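Side-chain contact in glycosyl hydrolase family 10 (PDB 4QPW), which binds xylan chains through this carbohydrate-binding module, one part of a longer family 10 enzyme that probably hydrolyses xylan: residues A[60-65]-A[86-91]. Numbering follows the deposited sequence.
With XYP (beta-D-xylopyranose), chain B; XYP (beta-D-xylopyranose), chain C.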
# COMPACT_ATOMS: atom_id res chain seq x y z
N ASP A 60 -7.66 0.02 -5.34
CA ASP A 60 -8.37 1.12 -6.02
C ASP A 60 -9.82 0.74 -6.13
O ASP A 60 -10.23 -0.38 -5.76
CB ASP A 60 -7.72 1.26 -7.45
CG ASP A 60 -8.04 2.52 -8.18
OD1 ASP A 60 -8.69 3.38 -7.67
OD2 ASP A 60 -7.64 2.49 -9.42
N ASN A 61 -10.66 1.68 -6.59
CA ASN A 61 -12.07 1.37 -6.83
C ASN A 61 -12.74 0.92 -5.53
O ASN A 61 -13.59 0.00 -5.54
CB ASN A 61 -12.24 0.27 -7.93
CG ASN A 61 -11.27 0.42 -9.11
OD1 ASN A 61 -10.26 -0.18 -9.15
ND2 ASN A 61 -11.62 1.36 -10.01
N LEU A 62 -12.42 1.56 -4.43
CA LEU A 62 -12.88 1.04 -3.13
C LEU A 62 -14.34 1.24 -2.90
O LEU A 62 -14.88 2.35 -3.22
CB LEU A 62 -12.05 1.65 -2.03
CG LEU A 62 -10.55 1.41 -2.04
CD1 LEU A 62 -9.89 2.17 -0.90
CD2 LEU A 62 -10.20 -0.07 -2.02
N PRO A 63 -15.01 0.34 -2.22
CA PRO A 63 -16.49 0.43 -2.00
C PRO A 63 -16.73 1.09 -0.67
O PRO A 63 -17.27 0.32 0.31
CB PRO A 63 -16.91 -1.01 -1.93
CG PRO A 63 -15.71 -1.69 -1.23
CD PRO A 63 -14.52 -1.00 -1.88
N ILE A 64 -16.13 2.14 -0.29
CA ILE A 64 -16.26 2.80 0.99
C ILE A 64 -17.14 4.05 0.85
O ILE A 64 -17.14 4.73 -0.16
CB ILE A 64 -14.92 3.05 1.68
CG1 ILE A 64 -14.03 3.97 0.90
CG2 ILE A 64 -14.19 1.76 2.07
CD1 ILE A 64 -12.60 4.18 1.49
N GLU A 65 -17.87 4.30 1.94
CA GLU A 65 -18.88 5.41 2.00
C GLU A 65 -18.51 6.31 3.12
O GLU A 65 -18.15 5.93 4.21
CB GLU A 65 -20.24 4.80 2.28
CG GLU A 65 -20.70 3.85 1.18
CD GLU A 65 -21.94 3.06 1.64
OE1 GLU A 65 -22.98 3.67 1.52
OE2 GLU A 65 -21.88 1.96 2.21
N PHE A 86 0.47 5.55 4.20
CA PHE A 86 -0.69 5.33 3.36
C PHE A 86 -1.74 6.29 3.59
O PHE A 86 -1.80 6.94 4.71
CB PHE A 86 -1.17 3.86 3.47
CG PHE A 86 -1.63 3.50 4.83
CD1 PHE A 86 -2.79 3.95 5.32
CD2 PHE A 86 -0.79 2.78 5.66
CE1 PHE A 86 -3.18 3.68 6.62
CE2 PHE A 86 -1.18 2.52 6.97
CZ PHE A 86 -2.35 2.97 7.41
N GLY A 87 -2.67 6.41 2.66
CA GLY A 87 -3.95 7.07 2.87
C GLY A 87 -5.02 6.31 2.17
O GLY A 87 -4.77 5.80 1.03
N VAL A 88 -6.19 6.20 2.74
CA VAL A 88 -7.31 5.52 2.13
C VAL A 88 -8.37 6.53 1.72
O VAL A 88 -8.95 7.24 2.65
CB VAL A 88 -7.96 4.48 3.08
CG1 VAL A 88 -9.01 3.71 2.36
CG2 VAL A 88 -6.90 3.54 3.65
N GLY A 89 -8.61 6.73 0.47
CA GLY A 89 -9.57 7.73 -0.02
C GLY A 89 -9.21 8.17 -1.41
O GLY A 89 -8.24 7.75 -2.00
N PRO A 90 -10.05 9.07 -1.97
CA PRO A 90 -9.84 9.63 -3.26
C PRO A 90 -8.70 10.69 -3.24
O PRO A 90 -8.17 11.02 -2.24
CB PRO A 90 -11.22 10.21 -3.62
CG PRO A 90 -11.73 10.68 -2.26
CD PRO A 90 -11.26 9.61 -1.30
N TRP A 91 -8.43 11.20 -4.46
CA TRP A 91 -7.37 12.19 -4.59
C TRP A 91 -7.64 13.50 -3.74
O TRP A 91 -6.70 14.10 -3.29
CB TRP A 91 -7.21 12.62 -6.08
CG TRP A 91 -6.71 11.51 -6.96
CD1 TRP A 91 -7.39 10.82 -7.87
CD2 TRP A 91 -5.37 11.05 -7.00
NE1 TRP A 91 -6.54 9.87 -8.44
CE2 TRP A 91 -5.32 10.00 -7.95
CE3 TRP A 91 -4.23 11.41 -6.37
CZ2 TRP A 91 -4.13 9.33 -8.30
CZ3 TRP A 91 -3.06 10.64 -6.66
CH2 TRP A 91 -3.08 9.62 -7.63
O1 XYP B . -6.89 11.40 -11.85
C1 XYP B . -5.71 12.13 -11.64
C2 XYP B . -5.90 13.16 -10.53
C3 XYP B . -4.57 13.86 -10.37
C4 XYP B . -3.54 12.80 -10.01
C5 XYP B . -3.37 11.88 -11.17
O2 XYP B . -6.91 14.19 -10.73
O3 XYP B . -4.59 14.76 -9.27
O4 XYP B . -2.15 13.44 -10.07
O5 XYP B . -4.70 11.19 -11.31
C1 XYP C . -1.30 13.13 -8.97
C2 XYP C . 0.11 13.50 -9.48
C3 XYP C . 1.04 13.30 -8.30
C4 XYP C . 0.56 13.94 -7.05
C5 XYP C . -0.86 13.51 -6.72
O2 XYP C . 0.52 12.73 -10.60
O3 XYP C . 2.38 13.77 -8.61
O4 XYP C . 1.39 13.52 -5.94
O5 XYP C . -1.72 13.82 -7.84
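In this beta-sandwich carbohydrate-binding module, L62 and I64 of a loop pack against V88 of strand 82-89 between the two sheets. Residues 60-65 belong to the loop that leads from strand 54-57, in the five-stranded sheet, to strand 69-78, in the other sheet. V88 sits near the end of strand 82-89. On the strand side, V88 CG1 makes both close side-chain contacts. L62 CD1 meets V88 CG1 at 3.7 Å, the two side chains crossing at about a right angle. I64 CD1 reaches the same V88 CG1, also at 3.7 Å, on a more slanting approach. The V88 methyl lies anti to its backbone N (chi1 -174°), which turns it to the loop. I64 has CG1 between N and the carbonyl carbon (chi1 63°), and its extended chain carries CD1 to V88 CG1. All three side chains are buried, and the contact is purely apolar. L72 packs on V88 from strand 69-78, and Y70 of that strand touches I64. Backbone hydrogen bonds pair L62 with G119 and I64 with G118, joining the loop to the chain just before strand 120-124. W91, three residues after V88, belongs to the glycan pocket. The xylose of chain B lies over one face of the indole, consistent with CH-pi packing, with its C4 3.7 Å above the ring plane. The chain C xylose comes in obliquely, its C5 3.6 Å from W91 CZ3.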